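Long-range contacts in ankyrin repeat domain-containing protein EMB506, chloroplastic (Arabidopsis thaliana, PDB 6JD6), which takes part in the initial differentiation of proplastids during embryo development, is required for normal cotyledon and leaf-margin development, and has molecular condensate scaffold activity: residues L116-L121 with Q146-A152; D177-H183 with V206-W212. One frame throughout, in Å; residues are numbered along the deposited sequence.

Overall arrangement
After the N-terminal helices 76-86 and 91-99, the chain forms helix 115-121 in the first ankyrin repeat, passes through helix 125-133, and returns in helix 148-154; contact 1 closes this excursion by packing the two repeat-opening helices together. After helix 158-166 the chain enters the third repeat, and contact 2 closes a second excursion, through helix 191-199, by joining the turn and helix start at 177-183 to the loop at 206-212 that leads into the fourth. The two loops follow in series and neither encloses nor crosses the other. Their centres lie about 18 Å apart, yet they touch: Leu-149 and His-150 of contact 1 pack on Pro-181 of contact 2, continuing the stack of repeats.

Contact 1 of 2, residues L116-L121 with Q146-A152; sequences LQTLAL and QTALHKA. With SO4 (sulfate ion), chain K.
Gln-117 and Ala-148 bring together two helices that run in roughly the same direction, their CA atoms 4.7 Å apart; the short axes of 116-121 and 148-152 approach to 8.7 Å and cross at -33°. This is repeat-to-repeat stacking of the ankyrin fold, in which the opening helices of the first and second repeats lie side by side. Alanines suit such close backbones: Ala-148 CB meets Leu-116 CB at 3.9 Å, and Ala-120 CB faces Ala-152 CB at 4.3 Å. Val-160 of helix 158-166 packs against both Ala-120 and Ala-152.

Beside this apolar line, Gln-117 lies obliquely across Lys-151. The extended glutamine has the reach to lay its amide on the lysine's aliphatic part, CD coming 3.4 Å from Lys-151 CG. The lysine chain bends at chi2 (-59°) and again at chi4, which bring NZ back to donate to Gln-117 OE1 over 2.9 Å from 36° above the carbonyl plane. The other end of the amide is fixed too: NE2 donates to Asp-142 and to a water that also lies beside Gln-146 O, which hinders the amide from turning over. Leu-121 extends CD2 to 3.4 Å from Lys-151 O.

Thr-147 caps the N-terminal end of helix 148-154. His-150 N donates weakly to its OG1, as does Leu-149 N; the capping box is completed by Thr-147 N, which donates to His-150 ND1 over 3.0 Å at the imidazole edge.

Contact 2 of 2, residues D177-H183 with V206-W212; sequences DGAAPIH and VADNEGW
His-183 points its imidazole from the start of helix 181-187 into the loop 206-212, crossing Val-206 obliquely. Its NE2 donates to Trp-212 O over 2.9 Å, the oxygen tilted 26° from the ring plane, and Asp-208 N reaches that same oxygen from the opposite face of the carbonyl. ND1 accepts from Ala-180 N at 3.0 Å, in the ring plane, so both ring nitrogens are engaged and the ring's rotation is fixed. Val-206 CG1, set between its backbone N and carbonyl carbon (chi1 57°), lies 3.6 Å from His-183 CE1 and 3.6 Å from Ile-182 CG2; the branched valine thus fills the angle between imidazole and isoleucine. With the imidazole cut back to an alanine, Ala-180 N would probably lose its acceptor and Trp-212 O one of its two donors, and a gap would open beside Val-206.

In ankyrin repeats the histidine of the TPLH-like motif, here Ala-Pro-Ile-His, bonds in this way to the loop of the following repeat. Farther along that loop Asp-208 makes an Asx turn, its OD1 accepting from Glu-210 N at 2.9 Å; Trp-212 N also donates to OD1, over 2.8 Å from the other face of the carboxylate, while OD2 bonds to an aromatic side chain of another protein's chain. Gly-178 suits its place because a CB would collide with Asn-209 OD1. Asn-209 ND2 is held by Arg-176 O, and Asn-209 N donates to Asp-177 O over 3.0 Å.

Contact 1 of 2, residues L116-L121 with Q146-A152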
ATOM      1  N   LEU A 116       7.482  10.226  -4.453  1.00 40.29           N
ATOM      2  CA  LEU A 116       8.299   9.133  -3.929  1.00 39.99           C
ATOM      3  C   LEU A 116       7.461   7.895  -3.624  1.00 36.78           C
ATOM      4  O   LEU A 116       7.883   6.769  -3.891  1.00 37.81           O
ATOM      5  CB  LEU A 116       9.052   9.560  -2.670  1.00 41.85           C
ATOM      6  CG  LEU A 116      10.466  10.113  -2.832  1.00 45.31           C
ATOM      7  CD1 LEU A 116      11.139  10.223  -1.464  1.00 44.71           C
ATOM      8  CD2 LEU A 116      11.293   9.260  -3.787  1.00 44.53           C
ATOM      9  N   GLN A 117       6.276   8.110  -3.063  1.00 34.55           N
ATOM     10  CA  GLN A 117       5.377   7.010  -2.740  1.00 35.24           C
ATOM     11  C   GLN A 117       4.898   6.316  -4.011  1.00 35.46           C
ATOM     12  O   GLN A 117       4.953   5.092  -4.116  1.00 35.96           O
ATOM     13  CB  GLN A 117       4.178   7.510  -1.934  1.00 34.69           C
ATOM     14  CG  GLN A 117       4.509   7.995  -0.528  1.00 37.86           C
ATOM     15  CD  GLN A 117       3.256   8.242   0.300  1.00 42.34           C
ATOM     16  OE1 GLN A 117       2.159   7.821  -0.074  1.00 43.14           O
ATOM     17  NE2 GLN A 117       3.413   8.925   1.431  1.00 42.22           N
ATOM     18  N   THR A 118       4.436   7.109  -4.973  1.00 33.64           N
ATOM     19  CA  THR A 118       3.928   6.571  -6.233  1.00 32.91           C
ATOM     20  C   THR A 118       5.020   5.834  -7.000  1.00 33.11           C
ATOM     21  O   THR A 118       4.800   4.733  -7.510  1.00 31.30           O
ATOM     22  CB  THR A 118       3.325   7.685  -7.117  1.00 32.43           C
ATOM     23  OG1 THR A 118       2.184   8.256  -6.456  1.00 32.08           O
ATOM     24  CG2 THR A 118       2.896   7.131  -8.461  1.00 29.75           C
ATOM     25  N   LEU A 119       6.204   6.439  -7.070  1.00 34.23           N
ATOM     26  CA  LEU A 119       7.324   5.817  -7.765  1.00 34.39           C
ATOM     27  C   LEU A 119       7.734   4.519  -7.072  1.00 36.24           C
ATOM     28  O   LEU A 119       8.091   3.538  -7.727  1.00 36.48           O
ATOM     29  CB  LEU A 119       8.504   6.785  -7.861  1.00 33.58           C
ATOM     30  CG  LEU A 119       8.297   8.010  -8.759  1.00 34.58           C
ATOM     31  CD1 LEU A 119       9.465   8.980  -8.631  1.00 34.73           C
ATOM     32  CD2 LEU A 119       8.083   7.606 -10.222  1.00 33.08           C
ATOM     33  N   ALA A 120       7.673   4.513  -5.744  1.00 37.00           N
ATOM     34  CA  ALA A 120       7.957   3.303  -4.978  1.00 36.00           C
ATOM     35  C   ALA A 120       6.978   2.183  -5.325  1.00 34.47           C
ATOM     36  O   ALA A 120       7.384   1.052  -5.585  1.00 36.29           O
ATOM     37  CB  ALA A 120       7.921   3.596  -3.482  1.00 32.97           C
ATOM     38  N   LEU A 121       5.686   2.499  -5.328  1.00 32.86           N
ATOM     39  CA  LEU A 121       4.669   1.490  -5.596  1.00 33.58           C
ATOM     40  C   LEU A 121       4.671   1.036  -7.062  1.00 36.76           C
ATOM     41  O   LEU A 121       4.196  -0.056  -7.380  1.00 37.67           O
ATOM     42  CB  LEU A 121       3.284   1.989  -5.175  1.00 32.07           C
ATOM     43  CG  LEU A 121       3.057   2.190  -3.668  1.00 32.64           C
ATOM     44  CD1 LEU A 121       1.689   2.787  -3.402  1.00 30.75           C
ATOM     45  CD2 LEU A 121       3.230   0.881  -2.880  1.00 30.01           C
ATOM     46  N   GLN A 146       3.489   9.539   6.849  1.00 37.37           N
ATOM     47  CA  GLN A 146       4.116   8.360   6.262  1.00 37.82           C
ATOM     48  C   GLN A 146       5.198   8.754   5.267  1.00 41.42           C
ATOM     49  O   GLN A 146       5.041   9.716   4.512  1.00 42.37           O
ATOM     50  CB  GLN A 146       3.080   7.480   5.560  1.00 36.68           C
ATOM     51  CG  GLN A 146       2.080   6.813   6.498  1.00 40.46           C
ATOM     52  CD  GLN A 146       1.182   5.821   5.778  1.00 43.52           C
ATOM     53  OE1 GLN A 146       0.942   5.942   4.577  1.00 45.66           O
ATOM     54  NE2 GLN A 146       0.689   4.830   6.510  1.00 42.71           N
ATOM     55  N   THR A 147       6.292   8.002   5.264  1.00 39.20           N
ATOM     56  CA  THR A 147       7.355   8.215   4.297  1.00 38.12           C
ATOM     57  C   THR A 147       7.199   7.215   3.161  1.00 37.28           C
ATOM     58  O   THR A 147       6.313   6.358   3.193  1.00 34.46           O
ATOM     59  CB  THR A 147       8.743   8.014   4.929  1.00 37.29           C
ATOM     60  OG1 THR A 147       8.917   6.631   5.259  1.00 36.70           O
ATOM     61  CG2 THR A 147       8.887   8.857   6.189  1.00 36.19           C
ATOM     62  N   ALA A 148       8.065   7.328   2.163  1.00 36.15           N
ATOM     63  CA  ALA A 148       8.086   6.380   1.059  1.00 35.31           C
ATOM     64  C   ALA A 148       8.339   4.956   1.554  1.00 37.69           C
ATOM     65  O   ALA A 148       7.833   3.996   0.973  1.00 38.14           O
ATOM     66  CB  ALA A 148       9.138   6.781   0.043  1.00 31.64           C
ATOM     67  N   LEU A 149       9.127   4.824   2.619  1.00 37.35           N
ATOM     68  CA  LEU A 149       9.403   3.511   3.200  1.00 36.34           C
ATOM     69  C   LEU A 149       8.124   2.859   3.734  1.00 33.27           C
ATOM     70  O   LEU A 149       7.856   1.695   3.446  1.00 34.90           O
ATOM     71  CB  LEU A 149      10.456   3.605   4.310  1.00 35.91           C
ATOM     72  CG  LEU A 149      10.830   2.290   4.999  1.00 35.77           C
ATOM     73  CD1 LEU A 149      11.429   1.306   3.997  1.00 34.90           C
ATOM     74  CD2 LEU A 149      11.793   2.524   6.164  1.00 34.34           C
ATOM     75  N   HIS A 150       7.350   3.610   4.515  1.00 32.17           N
ATOM     76  CA  HIS A 150       6.060   3.129   5.013  1.00 34.65           C
ATOM     77  C   HIS A 150       5.210   2.598   3.862  1.00 38.31           C
ATOM     78  O   HIS A 150       4.685   1.488   3.923  1.00 35.88           O
ATOM     79  CB  HIS A 150       5.278   4.253   5.693  1.00 33.60           C
ATOM     80  CG  HIS A 150       5.759   4.601   7.068  1.00 36.97           C
ATOM     81  ND1 HIS A 150       6.362   5.804   7.361  1.00 37.15           N
ATOM     82  CD2 HIS A 150       5.687   3.922   8.239  1.00 38.24           C
ATOM     83  CE1 HIS A 150       6.656   5.845   8.649  1.00 41.27           C
ATOM     84  NE2 HIS A 150       6.256   4.715   9.205  1.00 39.53           N
ATOM     85  N   LYS A 151       5.082   3.406   2.812  1.00 39.05           N
ATOM     86  CA  LYS A 151       4.230   3.059   1.679  1.00 38.39           C
ATOM     87  C   LYS A 151       4.745   1.862   0.903  1.00 35.13           C
ATOM     88  O   LYS A 151       3.964   1.001   0.488  1.00 35.78           O
ATOM     89  CB  LYS A 151       4.065   4.249   0.738  1.00 40.09           C
ATOM     90  CG  LYS A 151       2.750   4.942   0.909  1.00 45.11           C
ATOM     91  CD  LYS A 151       1.595   3.989   0.668  1.00 46.18           C
ATOM     92  CE  LYS A 151       0.328   4.558   1.263  1.00 46.02           C
ATOM     93  NZ  LYS A 151       0.097   5.933   0.755  1.00 47.42           N
ATOM     94  N   ALA A 152       6.056   1.819   0.703  1.00 31.65           N
ATOM     95  CA  ALA A 152       6.684   0.711  -0.005  1.00 33.56           C
ATOM     96  C   ALA A 152       6.433  -0.606   0.721  1.00 38.54           C
ATOM     97  O   ALA A 152       6.306  -1.662   0.096  1.00 40.59           O
ATOM     98  CB  ALA A 152       8.179   0.959  -0.149  1.00 32.02           C
TER
HETATM   99  S   SO4 K 302      -3.061   2.963   6.131  1.00133.44           S
HETATM  100  O1  SO4 K 302      -2.911   1.672   6.800  1.00132.42           O
HETATM  101  O2  SO4 K 302      -1.976   3.854   6.531  1.00134.25           O
HETATM  102  O3  SO4 K 302      -3.008   2.773   4.684  1.00132.69           O
HETATM  103  O4  SO4 K 302      -4.343   3.557   6.505  1.00133.87           O
HETATM  104  O   HOH W   1       5.732  10.380   1.756  1.00 40.28           O

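Contact 2 of 2, residues D177-H183 with V206-W212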
ATOM      1  N   ASP A 177      -0.666   7.275  12.946  1.00 35.79           N
ATOM      2  CA  ASP A 177      -1.371   6.297  13.763  1.00 34.91           C
ATOM      3  C   ASP A 177      -0.424   5.605  14.750  1.00 35.13           C
ATOM      4  O   ASP A 177      -0.817   4.677  15.457  1.00 34.26           O
ATOM      5  CB  ASP A 177      -2.061   5.260  12.866  1.00 33.31           C
ATOM      6  CG  ASP A 177      -3.057   5.892  11.890  1.00 36.78           C
ATOM      7  OD1 ASP A 177      -3.850   6.760  12.320  1.00 35.96           O
ATOM      8  OD2 ASP A 177      -3.042   5.522  10.690  1.00 34.90           O
ATOM      9  N   GLY A 178       0.822   6.068  14.800  1.00 35.69           N
ATOM     10  CA  GLY A 178       1.819   5.483  15.684  1.00 33.31           C
ATOM     11  C   GLY A 178       2.404   4.201  15.115  1.00 34.87           C
ATOM     12  O   GLY A 178       3.063   3.439  15.823  1.00 36.38           O
ATOM     13  N   ALA A 179       2.164   3.962  13.829  1.00 29.76           N
ATOM     14  CA  ALA A 179       2.618   2.737  13.185  1.00 30.83           C
ATOM     15  C   ALA A 179       4.001   2.896  12.556  1.00 33.89           C
ATOM     16  O   ALA A 179       4.257   3.842  11.801  1.00 31.13           O
ATOM     17  CB  ALA A 179       1.610   2.275  12.140  1.00 29.48           C
ATOM     18  N   ALA A 180       4.879   1.947  12.870  1.00 31.84           N
ATOM     19  CA  ALA A 180       6.246   1.940  12.365  1.00 32.87           C
ATOM     20  C   ALA A 180       6.348   0.996  11.168  1.00 31.33           C
ATOM     21  O   ALA A 180       5.440   0.202  10.934  1.00 30.36           O
ATOM     22  CB  ALA A 180       7.204   1.500  13.485  1.00 28.68           C
ATOM     23  N   PRO A 181       7.447   1.082  10.396  1.00 33.44           N
ATOM     24  CA  PRO A 181       7.662   0.121   9.308  1.00 32.35           C
ATOM     25  C   PRO A 181       7.504  -1.351   9.725  1.00 32.40           C
ATOM     26  O   PRO A 181       6.967  -2.141   8.949  1.00 32.91           O
ATOM     27  CB  PRO A 181       9.106   0.409   8.885  1.00 32.33           C
ATOM     28  CG  PRO A 181       9.242   1.876   9.110  1.00 33.53           C
ATOM     29  CD  PRO A 181       8.453   2.162  10.372  1.00 32.36           C
ATOM     30  N   ILE A 182       7.950  -1.715  10.924  1.00 33.21           N
ATOM     31  CA  ILE A 182       7.821  -3.099  11.377  1.00 33.44           C
ATOM     32  C   ILE A 182       6.348  -3.527  11.541  1.00 32.29           C
ATOM     33  O   ILE A 182       6.005  -4.674  11.256  1.00 33.29           O
ATOM     34  CB  ILE A 182       8.649  -3.378  12.665  1.00 36.40           C
ATOM     35  CG1 ILE A 182       8.571  -4.855  13.065  1.00 36.40           C
ATOM     36  CG2 ILE A 182       8.192  -2.502  13.811  1.00 35.51           C
ATOM     37  CD1 ILE A 182       9.193  -5.793  12.068  1.00 37.44           C
ATOM     38  N   HIS A 183       5.484  -2.607  11.976  1.00 27.60           N
ATOM     39  CA  HIS A 183       4.044  -2.882  12.072  1.00 27.01           C
ATOM     40  C   HIS A 183       3.486  -3.298  10.705  1.00 28.12           C
ATOM     41  O   HIS A 183       2.803  -4.315  10.570  1.00 28.55           O
ATOM     42  CB  HIS A 183       3.275  -1.638  12.538  1.00 26.68           C
ATOM     43  CG  HIS A 183       3.304  -1.397  14.017  1.00 29.15           C
ATOM     44  ND1 HIS A 183       3.860  -0.264  14.574  1.00 31.60           N
ATOM     45  CD2 HIS A 183       2.802  -2.115  15.051  1.00 29.07           C
ATOM     46  CE1 HIS A 183       3.722  -0.306  15.887  1.00 32.32           C
ATOM     47  NE2 HIS A 183       3.085  -1.420  16.204  1.00 31.67           N
ATOM     48  N   VAL A 206       7.578  -1.689  19.459  1.00 37.29           N
ATOM     49  CA  VAL A 206       6.945  -0.396  19.238  1.00 33.94           C
ATOM     50  C   VAL A 206       5.418  -0.529  19.286  1.00 31.47           C
ATOM     51  O   VAL A 206       4.842  -1.451  18.710  1.00 32.73           O
ATOM     52  CB  VAL A 206       7.427   0.257  17.915  1.00 36.94           C
ATOM     53  CG1 VAL A 206       7.160  -0.657  16.725  1.00 32.02           C
ATOM     54  CG2 VAL A 206       6.786   1.626  17.718  1.00 36.91           C
ATOM     55  N   ALA A 207       4.772   0.378  20.011  1.00 31.95           N
ATOM     56  CA  ALA A 207       3.324   0.344  20.178  1.00 33.24           C
ATOM     57  C   ALA A 207       2.680   1.500  19.417  1.00 35.23           C
ATOM     58  O   ALA A 207       3.181   2.621  19.456  1.00 37.28           O
ATOM     59  CB  ALA A 207       2.964   0.415  21.665  1.00 34.02           C
ATOM     60  N   ASP A 208       1.579   1.230  18.721  1.00 32.84           N
ATOM     61  CA  ASP A 208       0.886   2.288  17.993  1.00 34.20           C
ATOM     62  C   ASP A 208      -0.017   3.090  18.933  1.00 37.37           C
ATOM     63  O   ASP A 208       0.107   2.979  20.154  1.00 35.72           O
ATOM     64  CB  ASP A 208       0.122   1.732  16.777  1.00 31.71           C
ATOM     65  CG  ASP A 208      -1.143   0.967  17.156  1.00 34.06           C
ATOM     66  OD1 ASP A 208      -1.409   0.750  18.357  1.00 33.62           O
ATOM     67  OD2 ASP A 208      -1.874   0.563  16.224  1.00 36.12           O
ATOM     68  N   ASN A 209      -0.925   3.885  18.370  1.00 36.75           N
ATOM     69  CA  ASN A 209      -1.791   4.743  19.177  1.00 35.83           C
ATOM     70  C   ASN A 209      -2.718   3.960  20.098  1.00 35.43           C
ATOM     71  O   ASN A 209      -3.181   4.483  21.107  1.00 37.30           O
ATOM     72  CB  ASN A 209      -2.624   5.677  18.289  1.00 37.85           C
ATOM     73  CG  ASN A 209      -1.787   6.751  17.610  1.00 39.70           C
ATOM     74  OD1 ASN A 209      -0.617   6.956  17.942  1.00 40.45           O
ATOM     75  ND2 ASN A 209      -2.398   7.463  16.668  1.00 39.47           N
ATOM     76  N   GLU A 210      -2.992   2.709  19.750  1.00 35.62           N
ATOM     77  CA  GLU A 210      -3.888   1.882  20.549  1.00 39.02           C
ATOM     78  C   GLU A 210      -3.139   0.810  21.346  1.00 37.76           C
ATOM     79  O   GLU A 210      -3.750  -0.126  21.856  1.00 36.40           O
ATOM     80  CB  GLU A 210      -4.957   1.239  19.658  1.00 40.44           C
ATOM     81  CG  GLU A 210      -5.949   2.234  19.058  1.00 46.46           C
ATOM     82  CD  GLU A 210      -6.913   1.590  18.066  1.00 48.53           C
ATOM     83  OE1 GLU A 210      -6.515   1.373  16.901  1.00 45.00           O
ATOM     84  OE2 GLU A 210      -8.070   1.303  18.450  1.00 52.04           O
ATOM     85  N   GLY A 211      -1.819   0.945  21.440  1.00 35.88           N
ATOM     86  CA  GLY A 211      -1.007   0.002  22.193  1.00 33.92           C
ATOM     87  C   GLY A 211      -0.732  -1.313  21.484  1.00 32.84           C
ATOM     88  O   GLY A 211      -0.263  -2.267  22.098  1.00 32.57           O
ATOM     89  N   TRP A 212      -1.025  -1.375  20.190  1.00 30.25           N
ATOM     90  CA  TRP A 212      -0.768  -2.589  19.417  1.00 32.04           C
ATOM     91  C   TRP A 212       0.698  -2.681  19.007  1.00 34.41           C
ATOM     92  O   TRP A 212       1.264  -1.717  18.485  1.00 33.42           O
ATOM     93  CB  TRP A 212      -1.664  -2.642  18.175  1.00 30.52           C
ATOM     94  CG  TRP A 212      -3.052  -3.131  18.457  1.00 30.93           C
ATOM     95  CD1 TRP A 212      -3.944  -2.607  19.353  1.00 31.24           C
ATOM     96  CD2 TRP A 212      -3.713  -4.239  17.832  1.00 30.61           C
ATOM     97  NE1 TRP A 212      -5.116  -3.327  19.329  1.00 32.19           N
ATOM     98  CE2 TRP A 212      -5.001  -4.333  18.401  1.00 32.10           C
ATOM     99  CE3 TRP A 212      -3.340  -5.162  16.845  1.00 30.50           C
ATOM    100  CZ2 TRP A 212      -5.918  -5.314  18.021  1.00 32.16           C
ATOM    101  CZ3 TRP A 212      -4.250  -6.134  16.466  1.00 31.49           C
ATOM    102  CH2 TRP A 212      -5.527  -6.200  17.051  1.00 33.87           C
TER
HETATM  103  O   HOH W   2      -4.755   6.756  14.806  1.00 37.42           O
HETATM  104  O   HOH W   3      -3.417   2.947  15.910  1.00 42.25           O